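Local structure of phosphonate monoester hydrolase (Ruegeria pomeroyi, 4UPK) at residues 39-48 with 313-324; 74-82 with 429-437. The protein belongs to the sulfatase family in the alkaline phosphatase clan, a group of enzymes built on an alpha/beta core with a central mixed sheet. All coordinates share one frame; numbering follows the deposited sequence.

Interaction 1 of 2, residues 39-48 with 313-324; sequences IIIDQLRADC and YLGLATEVDTHI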
loop_
_atom_site.group_PDB
_atom_site.type_symbol
_atom_site.label_atom_id
_atom_site.label_comp_id
_atom_site.label_asym_id
_atom_site.label_seq_id
_atom_site.Cartn_x
_atom_site.Cartn_y
_atom_site.Cartn_z
ATOM N N ILE A 39 -18.188 25.088 -9.486
ATOM C CA ILE A 39 -17.458 26.356 -9.370
ATOM C C ILE A 39 -17.413 26.773 -7.908
ATOM O O ILE A 39 -18.457 26.809 -7.246
ATOM C CB ILE A 39 -17.976 27.542 -10.269
ATOM C CG1 ILE A 39 -18.101 27.147 -11.740
ATOM C CG2 ILE A 39 -17.080 28.832 -10.102
ATOM C CD1 ILE A 39 -18.814 28.228 -12.602
ATOM N N ILE A 40 -16.198 27.139 -7.442
ATOM C CA ILE A 40 -15.929 27.649 -6.110
ATOM C C ILE A 40 -15.199 28.988 -6.246
ATOM O O ILE A 40 -14.089 29.052 -6.801
ATOM C CB ILE A 40 -15.167 26.635 -5.170
ATOM C CG1 ILE A 40 -15.964 25.323 -4.984
ATOM C CG2 ILE A 40 -14.828 27.294 -3.801
ATOM C CD1 ILE A 40 -15.267 24.250 -4.188
ATOM N N ILE A 41 -15.845 30.051 -5.749
ATOM C CA ILE A 41 -15.293 31.401 -5.725
ATOM C C ILE A 41 -14.666 31.511 -4.324
ATOM O O ILE A 41 -15.310 31.153 -3.350
ATOM C CB ILE A 41 -16.393 32.495 -5.974
ATOM C CG1 ILE A 41 -17.091 32.313 -7.335
ATOM C CG2 ILE A 41 -15.816 33.925 -5.864
ATOM C CD1 ILE A 41 -18.463 33.058 -7.455
ATOM N N ASP A 42 -13.406 31.941 -4.229
ATOM C CA ASP A 42 -12.752 32.108 -2.941
ATOM C C ASP A 42 -13.162 33.484 -2.350
ATOM O O ASP A 42 -13.160 34.509 -3.065
ATOM C CB ASP A 42 -11.222 32.034 -3.104
ATOM C CG ASP A 42 -10.453 31.419 -1.948
ATOM O OD1 ASP A 42 -10.420 32.035 -0.866
ATOM O OD2 ASP A 42 -9.827 30.348 -2.147
ATOM N N GLN A 43 -13.558 33.474 -1.054
ATOM C CA GLN A 43 -13.857 34.630 -0.200
ATOM C C GLN A 43 -15.076 35.494 -0.508
ATOM O O GLN A 43 -15.180 36.565 0.077
ATOM C CB GLN A 43 -12.583 35.479 0.020
ATOM C CG GLN A 43 -12.200 35.674 1.471
ATOM C CD GLN A 43 -10.707 35.781 1.702
ATOM O OE1 GLN A 43 -10.167 36.855 1.949
ATOM N NE2 GLN A 43 -10.004 34.663 1.659
ATOM N N LEU A 44 -16.016 35.043 -1.371
ATOM C CA LEU A 44 -17.244 35.800 -1.679
ATOM C C LEU A 44 -18.308 35.694 -0.559
ATOM O O LEU A 44 -18.754 34.590 -0.232
ATOM C CB LEU A 44 -17.829 35.468 -3.076
ATOM C CG LEU A 44 -18.982 36.384 -3.610
ATOM C CD1 LEU A 44 -18.529 37.806 -3.846
ATOM C CD2 LEU A 44 -19.629 35.807 -4.864
ATOM N N ARG A 45 -18.687 36.847 0.042
ATOM C CA ARG A 45 -19.677 36.901 1.129
ATOM C C ARG A 45 -21.059 36.573 0.609
ATOM O O ARG A 45 -21.379 36.943 -0.520
ATOM C CB ARG A 45 -19.717 38.301 1.771
ATOM C CG ARG A 45 -18.541 38.617 2.680
ATOM C CD ARG A 45 -18.460 40.101 2.980
ATOM N NE ARG A 45 -19.587 40.562 3.789
ATOM C CZ ARG A 45 -19.492 41.035 5.029
ATOM N NH1 ARG A 45 -18.315 41.099 5.635
ATOM N NH2 ARG A 45 -20.576 41.445 5.674
ATOM N N ALA A 46 -21.880 35.890 1.432
ATOM C CA ALA A 46 -23.270 35.567 1.111
ATOM C C ALA A 46 -24.098 36.861 0.904
ATOM O O ALA A 46 -24.913 36.909 -0.019
ATOM C CB ALA A 46 -23.888 34.728 2.219
ATOM N N ASP A 47 -23.848 37.906 1.730
ATOM C CA ASP A 47 -24.568 39.187 1.668
ATOM C C ASP A 47 -24.321 40.051 0.420
ATOM O O ASP A 47 -25.027 41.031 0.215
ATOM C CB ASP A 47 -24.474 39.980 2.992
ATOM C CG ASP A 47 -23.125 40.586 3.369
ATOM O OD1 ASP A 47 -22.142 40.384 2.614
ATOM O OD2 ASP A 47 -23.056 41.265 4.409
ATOM N N CYS A 48 -23.355 39.657 -0.430
ATOM C CA CYS A 48 -23.048 40.318 -1.703
ATOM C C CYS A 48 -24.016 39.822 -2.769
ATOM O O CYS A 48 -24.387 40.586 -3.658
ATOM C CB CYS A 48 -21.599 40.072 -2.106
ATOM S SG CYS A 48 -20.405 40.968 -1.095
ATOM N N TYR A 313 -12.733 45.050 -3.597
ATOM C CA TYR A 313 -13.258 43.701 -3.362
ATOM C C TYR A 313 -14.549 43.465 -4.166
ATOM O O TYR A 313 -14.663 42.437 -4.844
ATOM C CB TYR A 313 -13.518 43.504 -1.854
ATOM C CG TYR A 313 -14.254 42.229 -1.494
ATOM C CD1 TYR A 313 -15.648 42.194 -1.438
ATOM C CD2 TYR A 313 -13.562 41.077 -1.146
ATOM C CE1 TYR A 313 -16.333 41.030 -1.085
ATOM C CE2 TYR A 313 -14.238 39.907 -0.786
ATOM C CZ TYR A 313 -15.623 39.891 -0.755
ATOM O OH TYR A 313 -16.302 38.745 -0.393
ATOM N N LEU A 314 -15.515 44.412 -4.086
ATOM C CA LEU A 314 -16.772 44.342 -4.821
ATOM C C LEU A 314 -16.559 44.402 -6.339
ATOM O O LEU A 314 -17.265 43.718 -7.071
ATOM C CB LEU A 314 -17.769 45.430 -4.358
ATOM C CG LEU A 314 -18.248 45.394 -2.902
ATOM C CD1 LEU A 314 -19.044 46.643 -2.575
ATOM C CD2 LEU A 314 -19.081 44.137 -2.613
ATOM N N GLY A 315 -15.558 45.160 -6.785
ATOM C CA GLY A 315 -15.191 45.275 -8.202
ATOM C C GLY A 315 -14.644 43.979 -8.779
ATOM O O GLY A 315 -14.992 43.612 -9.896
ATOM N N LEU A 316 -13.849 43.224 -7.978
ATOM C CA LEU A 316 -13.294 41.897 -8.313
ATOM C C LEU A 316 -14.393 40.833 -8.386
ATOM O O LEU A 316 -14.311 39.949 -9.247
ATOM C CB LEU A 316 -12.196 41.473 -7.322
ATOM C CG LEU A 316 -10.861 42.211 -7.422
ATOM C CD1 LEU A 316 -9.994 41.936 -6.166
ATOM C CD2 LEU A 316 -10.121 41.846 -8.692
ATOM N N ALA A 317 -15.411 40.913 -7.500
ATOM C CA ALA A 317 -16.594 40.032 -7.491
ATOM C C ALA A 317 -17.408 40.271 -8.794
ATOM O O ALA A 317 -17.791 39.306 -9.441
ATOM C CB ALA A 317 -17.451 40.297 -6.271
ATOM N N THR A 318 -17.599 41.536 -9.209
ATOM C CA THR A 318 -18.275 41.869 -10.474
ATOM C C THR A 318 -17.480 41.268 -11.690
ATOM O O THR A 318 -18.093 40.684 -12.572
ATOM C CB THR A 318 -18.611 43.385 -10.525
ATOM O OG1 THR A 318 -19.634 43.635 -9.559
ATOM C CG2 THR A 318 -19.111 43.865 -11.914
ATOM N N GLU A 319 -16.132 41.360 -11.692
ATOM C CA GLU A 319 -15.321 40.778 -12.753
ATOM C C GLU A 319 -15.428 39.235 -12.768
ATOM O O GLU A 319 -15.498 38.648 -13.838
ATOM C CB GLU A 319 -13.869 41.257 -12.682
ATOM C CG GLU A 319 -13.039 40.820 -13.901
ATOM C CD GLU A 319 -11.538 40.901 -13.698
ATOM O OE1 GLU A 319 -11.099 40.954 -12.527
ATOM O OE2 GLU A 319 -10.797 40.940 -14.705
ATOM N N VAL A 320 -15.521 38.590 -11.599
ATOM C CA VAL A 320 -15.728 37.128 -11.522
ATOM C C VAL A 320 -17.083 36.797 -12.161
ATOM O O VAL A 320 -17.178 35.870 -12.973
ATOM C CB VAL A 320 -15.598 36.612 -10.056
ATOM C CG1 VAL A 320 -16.291 35.268 -9.845
ATOM C CG2 VAL A 320 -14.134 36.559 -9.633
ATOM N N ASP A 321 -18.114 37.589 -11.809
ATOM C CA ASP A 321 -19.451 37.474 -12.362
ATOM C C ASP A 321 -19.465 37.514 -13.896
ATOM O O ASP A 321 -20.072 36.634 -14.476
ATOM C CB ASP A 321 -20.377 38.546 -11.807
ATOM C CG ASP A 321 -21.812 38.253 -12.147
ATOM O OD1 ASP A 321 -22.449 37.507 -11.391
ATOM O OD2 ASP A 321 -22.270 38.696 -13.224
ATOM N N THR A 322 -18.828 38.524 -14.542
ATOM C CA THR A 322 -18.770 38.677 -16.019
ATOM C C THR A 322 -18.188 37.428 -16.682
ATOM O O THR A 322 -18.723 36.977 -17.685
ATOM C CB THR A 322 -17.959 39.934 -16.420
ATOM O OG1 THR A 322 -18.432 41.088 -15.722
ATOM C CG2 THR A 322 -17.968 40.200 -17.927
ATOM N N HIS A 323 -17.099 36.877 -16.121
ATOM C CA HIS A 323 -16.456 35.675 -16.632
ATOM C C HIS A 323 -17.264 34.391 -16.424
ATOM O O HIS A 323 -17.187 33.512 -17.271
ATOM C CB HIS A 323 -14.988 35.572 -16.184
ATOM C CG HIS A 323 -14.135 36.597 -16.855
ATOM N ND1 HIS A 323 -13.745 36.448 -18.166
ATOM C CD2 HIS A 323 -13.718 37.804 -16.410
ATOM C CE1 HIS A 323 -13.071 37.547 -18.472
ATOM N NE2 HIS A 323 -13.032 38.394 -17.447
ATOM N N ILE A 324 -18.085 34.303 -15.358
ATOM C CA ILE A 324 -18.974 33.154 -15.087
ATOM C C ILE A 324 -20.105 33.129 -16.139
ATOM O O ILE A 324 -20.524 32.055 -16.549
ATOM C CB ILE A 324 -19.475 33.101 -13.591
ATOM C CG1 ILE A 324 -18.343 32.611 -12.677
ATOM C CG2 ILE A 324 -20.757 32.211 -13.403
ATOM C CD1 ILE A 324 -18.625 32.655 -11.163
#

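Interaction 2 of 2, residues 74-82 with 429-437; sequences RHYSVTNPC and QYSFSELDI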
loop_
_atom_site.group_PDB
_atom_site.type_symbol
_atom_site.label_atom_id
_atom_site.label_comp_id
_atom_site.label_asym_id
_atom_site.label_seq_id
_atom_site.Cartn_x
_atom_site.Cartn_y
_atom_site.Cartn_z
ATOM N N ARG A 74 -29.118 29.783 4.114
ATOM C CA ARG A 74 -28.528 29.546 5.434
ATOM C C ARG A 74 -27.373 28.547 5.303
ATOM O O ARG A 74 -27.293 27.575 6.053
ATOM C CB ARG A 74 -29.615 29.073 6.429
ATOM C CG ARG A 74 -29.460 29.677 7.817
ATOM C CD ARG A 74 -30.717 29.534 8.657
ATOM N NE ARG A 74 -30.640 30.306 9.905
ATOM C CZ ARG A 74 -30.605 29.775 11.129
ATOM N NH1 ARG A 74 -30.652 28.457 11.293
ATOM N NH2 ARG A 74 -30.533 30.561 12.198
ATOM N N HIS A 75 -26.478 28.802 4.326
ATOM C CA HIS A 75 -25.335 27.958 3.999
ATOM C C HIS A 75 -24.051 28.457 4.648
ATOM O O HIS A 75 -23.651 29.609 4.460
ATOM C CB HIS A 75 -25.177 27.819 2.480
ATOM C CG HIS A 75 -24.196 26.768 2.075
ATOM N ND1 HIS A 75 -24.493 25.421 2.194
ATOM C CD2 HIS A 75 -22.943 26.896 1.590
ATOM C CE1 HIS A 75 -23.423 24.776 1.759
ATOM N NE2 HIS A 75 -22.462 25.618 1.393
ATOM N N TYR A 76 -23.394 27.566 5.414
ATOM C CA TYR A 76 -22.201 27.912 6.172
ATOM C C TYR A 76 -21.056 26.970 5.948
ATOM O O TYR A 76 -21.253 25.765 5.853
ATOM C CB TYR A 76 -22.542 27.982 7.684
ATOM C CG TYR A 76 -23.501 29.097 8.033
ATOM C CD1 TYR A 76 -24.877 28.937 7.879
ATOM C CD2 TYR A 76 -23.040 30.324 8.503
ATOM C CE1 TYR A 76 -25.760 30.000 8.087
ATOM C CE2 TYR A 76 -23.925 31.377 8.764
ATOM C CZ TYR A 76 -25.285 31.204 8.557
ATOM O OH TYR A 76 -26.189 32.211 8.814
ATOM N N SER A 77 -19.836 27.529 5.890
ATOM C CA SER A 77 -18.603 26.746 5.822
ATOM C C SER A 77 -18.472 26.030 7.201
ATOM O O SER A 77 -18.784 26.651 8.218
ATOM C CB SER A 77 -17.412 27.672 5.590
ATOM O OG SER A 77 -16.223 26.905 5.547
ATOM N N VAL A 78 -18.078 24.741 7.240
ATOM C CA VAL A 78 -17.940 24.001 8.503
ATOM C C VAL A 78 -16.576 24.221 9.143
ATOM O O VAL A 78 -16.336 23.791 10.275
ATOM C CB VAL A 78 -18.319 22.494 8.424
ATOM C CG1 VAL A 78 -19.669 22.294 7.757
ATOM C CG2 VAL A 78 -17.231 21.666 7.732
ATOM N N THR A 79 -15.668 24.874 8.418
ATOM C CA THR A 79 -14.340 25.159 8.949
ATOM C C THR A 79 -13.650 26.266 8.219
ATOM O O THR A 79 -14.108 26.674 7.165
ATOM C CB THR A 79 -13.482 23.896 9.191
ATOM O OG1 THR A 79 -12.324 24.250 9.947
ATOM C CG2 THR A 79 -13.100 23.200 7.921
ATOM N N ASN A 80 -12.533 26.728 8.779
ATOM C CA ASN A 80 -11.713 27.788 8.231
ATOM C C ASN A 80 -10.236 27.628 8.678
ATOM O O ASN A 80 -9.965 26.993 9.722
ATOM C CB ASN A 80 -12.267 29.146 8.672
ATOM C CG ASN A 80 -13.013 29.863 7.593
ATOM O OD1 ASN A 80 -12.527 29.996 6.479
ATOM N ND2 ASN A 80 -14.163 30.414 7.921
ATOM N N PRO A 81 -9.268 28.171 7.896
ATOM C CA PRO A 81 -9.418 28.925 6.637
ATOM C C PRO A 81 -9.507 28.058 5.380
ATOM O O PRO A 81 -10.078 26.978 5.425
ATOM C CB PRO A 81 -8.260 29.930 6.683
ATOM C CG PRO A 81 -7.258 29.364 7.689
ATOM C CD PRO A 81 -7.851 28.092 8.274
ATOM N N CYS A 82 -9.007 28.577 4.245
ATOM C CA CYS A 82 -9.023 27.974 2.911
ATOM C C CYS A 82 -8.736 26.481 2.859
ATOM O O CYS A 82 -9.569 25.747 2.329
ATOM C CB CYS A 82 -8.129 28.762 1.962
ATOM S SG CYS A 82 -6.971 29.860 2.813
ATOM N N GLN A 429 -31.177 21.229 12.323
ATOM C CA GLN A 429 -31.899 22.345 12.945
ATOM C C GLN A 429 -30.932 23.450 13.441
ATOM O O GLN A 429 -31.342 24.490 13.963
ATOM C CB GLN A 429 -32.885 21.863 14.003
ATOM C CG GLN A 429 -34.132 21.266 13.345
ATOM C CD GLN A 429 -35.188 20.911 14.339
ATOM O OE1 GLN A 429 -35.277 19.765 14.796
ATOM N NE2 GLN A 429 -36.020 21.885 14.681
ATOM N N TYR A 430 -29.636 23.204 13.230
ATOM C CA TYR A 430 -28.523 24.067 13.591
ATOM C C TYR A 430 -27.371 23.767 12.635
ATOM O O TYR A 430 -27.335 22.692 12.045
ATOM C CB TYR A 430 -28.076 23.806 15.059
ATOM C CG TYR A 430 -27.545 22.416 15.304
ATOM C CD1 TYR A 430 -26.212 22.101 15.045
ATOM C CD2 TYR A 430 -28.378 21.401 15.756
ATOM C CE1 TYR A 430 -25.725 20.807 15.227
ATOM C CE2 TYR A 430 -27.903 20.106 15.949
ATOM C CZ TYR A 430 -26.573 19.812 15.688
ATOM O OH TYR A 430 -26.124 18.520 15.861
ATOM N N SER A 431 -26.413 24.687 12.513
ATOM C CA SER A 431 -25.210 24.460 11.711
ATOM C C SER A 431 -23.995 24.450 12.648
ATOM O O SER A 431 -24.041 24.957 13.775
ATOM C CB SER A 431 -25.080 25.480 10.576
ATOM O OG SER A 431 -24.846 26.786 11.076
ATOM N N PHE A 432 -22.932 23.810 12.205
ATOM C CA PHE A 432 -21.743 23.634 13.013
ATOM C C PHE A 432 -20.448 24.004 12.241
ATOM O O PHE A 432 -20.219 23.515 11.125
ATOM C CB PHE A 432 -21.716 22.161 13.499
ATOM C CG PHE A 432 -20.545 21.780 14.360
ATOM C CD1 PHE A 432 -20.583 21.975 15.737
ATOM C CD2 PHE A 432 -19.423 21.179 13.804
ATOM C CE1 PHE A 432 -19.519 21.587 16.538
ATOM C CE2 PHE A 432 -18.365 20.787 14.603
ATOM C CZ PHE A 432 -18.409 21.011 15.961
ATOM N N SER A 433 -19.596 24.818 12.865
ATOM C CA SER A 433 -18.305 25.222 12.298
ATOM C C SER A 433 -17.178 25.033 13.303
ATOM O O SER A 433 -17.413 25.046 14.496
ATOM C CB SER A 433 -18.335 26.674 11.806
ATOM O OG SER A 433 -19.359 26.847 10.845
ATOM N N GLU A 434 -15.960 24.853 12.812
ATOM C CA GLU A 434 -14.765 24.669 13.625
ATOM C C GLU A 434 -13.618 25.568 13.146
ATOM O O GLU A 434 -13.542 25.937 11.969
ATOM C CB GLU A 434 -14.295 23.204 13.591
ATOM C CG GLU A 434 -15.203 22.224 14.301
ATOM C CD GLU A 434 -14.680 20.805 14.244
ATOM O OE1 GLU A 434 -13.805 20.457 15.067
ATOM O OE2 GLU A 434 -15.030 20.090 13.281
ATOM N N LEU A 435 -12.702 25.885 14.063
ATOM C CA LEU A 435 -11.514 26.682 13.757
ATOM C C LEU A 435 -10.399 26.175 14.639
ATOM O O LEU A 435 -10.664 25.532 15.649
ATOM C CB LEU A 435 -11.797 28.192 14.015
ATOM C CG LEU A 435 -10.802 29.225 13.457
ATOM C CD1 LEU A 435 -10.976 29.419 11.954
ATOM C CD2 LEU A 435 -10.982 30.576 14.153
ATOM N N ASP A 436 -9.157 26.375 14.213
ATOM C CA ASP A 436 -8.007 25.993 15.012
ATOM C C ASP A 436 -7.125 27.219 15.104
ATOM O O ASP A 436 -6.680 27.739 14.068
ATOM C CB ASP A 436 -7.247 24.767 14.457
ATOM C CG ASP A 436 -6.263 24.210 15.477
ATOM O OD1 ASP A 436 -5.261 24.887 15.764
ATOM O OD2 ASP A 436 -6.553 23.155 16.066
ATOM N N ILE A 437 -6.937 27.714 16.354
ATOM C CA ILE A 437 -6.161 28.909 16.688
ATOM C C ILE A 437 -4.753 28.598 17.235
ATOM O O ILE A 437 -4.179 29.406 17.965
ATOM C CB ILE A 437 -6.973 29.977 17.498
ATOM C CG1 ILE A 437 -7.463 29.449 18.853
ATOM C CG2 ILE A 437 -8.113 30.551 16.646
ATOM C CD1 ILE A 437 -7.898 30.463 19.783
HETATM O O HOH W 1 -21.833 25.223 9.175
HETATM O O HOH W 2 -16.117 21.077 10.848
#

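Interaction 1 of 2, residues 39-48 with 313-324
The hydroxyl of Tyr313 is gripped by two backbone groups of the segment 39-48. Its OH donates to Gln43 O in a very short bond of 2.5 Å, with that oxygen lying in the ring plane, and accepts the Arg45 N-H over 3.1 Å through a bent bond (141° at the hydrogen). With CG anti to the backbone N (chi1 171°), the ring reaches from the helix to the chain as it leaves the strand, so one side chain holds the backbone on either side of Leu44. Cys48 SG also lies at the ring edge, 5.5 Å from the ring centroid of Tyr313, and also touches CD2 of Leu314, at 3.8 Å from the sulfur. Arg45 is steadied within its own segment: NE and NH2 grip the carboxylate of Asp47 side-on, one nitrogen to each oxygen, and NH2 has a second acidic partner in Asp354.

Apolar contacts continue along the helix. Leu44 CD1 rests on Ala317 CB at 3.6 Å. Farther along, Ile41 and Val320 meet tip to tip, CD1 to CG1 at 3.9 Å, and Ile41 CD1 also touches Ile324 CD1 at 3.7 Å.

Strand 39-41 and helix 313-324 run nearly antiparallel (166°), their axes 11.4 Å apart, as in an alpha/beta layer. Strands 234-239 and 340-346 flank the strand in the mixed sheet, both parallel to it. Tyr239 touches Ile39 and Ile324, while helices 60-67 and 213-224 meet the covering helix through Leu62 and Thr214.

Interaction 2 of 2, residues 74-82 with 429-437
Val78, Asn80 and Glu434 give up the most surface here, and Val78 and Glu434 meet through both backbone and water. Glu434 N donates to Val78 O at 2.8 Å, approaching from above the carbonyl plane. A water donates to that same oxygen and to Glu434 OE2, tying the carboxylate back to the carbonyl that its own N-H uses; OE2 is also bonded to Met96 N. Beside this, CB of Val78 lies 3.5 Å from Phe432 O.

Glu434 O accepts from two groups of the residues after Val78. Thr79 OG1, turned anti to its own N (chi1 -169°), donates to it at 2.9 Å from well above the carbonyl plane, and Asn80 N adds a weak bond of 3.4 Å to Glu434 O. Asn80 then packs CB against Leu435 CD1 at 3.5 Å, while its ND2 is held by Ala367 O. One step earlier, Ser433 OG donates to Ser77 O at 2.7 Å, in the carbonyl plane, and is also bonded to Arg463.

The touching parts run in nearly the same direction, 10° apart. Segment 74-82 lies along strand 431-436, the outermost strand, within this chain, of a four-stranded antiparallel sheet whose next member is 458-463. Segment 74-82 itself takes in the end of strand 70-76 of the large mixed sheet and leads, through a cis peptide before Pro81, into helix 82-91, on which Val78 and Thr79 pack.

In the fold
Interactions 1 and 2 lie about 20 Å apart between centres, yet their nearest atoms come within about 5 Å without touching. Both reach the mixed sheet, interaction 1 through strand 35-41 and interaction 2 through strand 70-76. They converge where these strands end: Asp42 forms a salt bridge with Arg86 of helix 82-91, the helix that segment 74-82 enters, and Asp42 OD2 is 5.7 Å from Cys82 SG. Lys360 touches both Gln43 and Asn80, and His348 touches both Asp42 and Asn80. Cys82 opens a Cys-Gly-Pro-Ser-Arg sequence that matches the sulfatase signature, consistent with an active-site region where segments 39-48 and 74-82 approach each other.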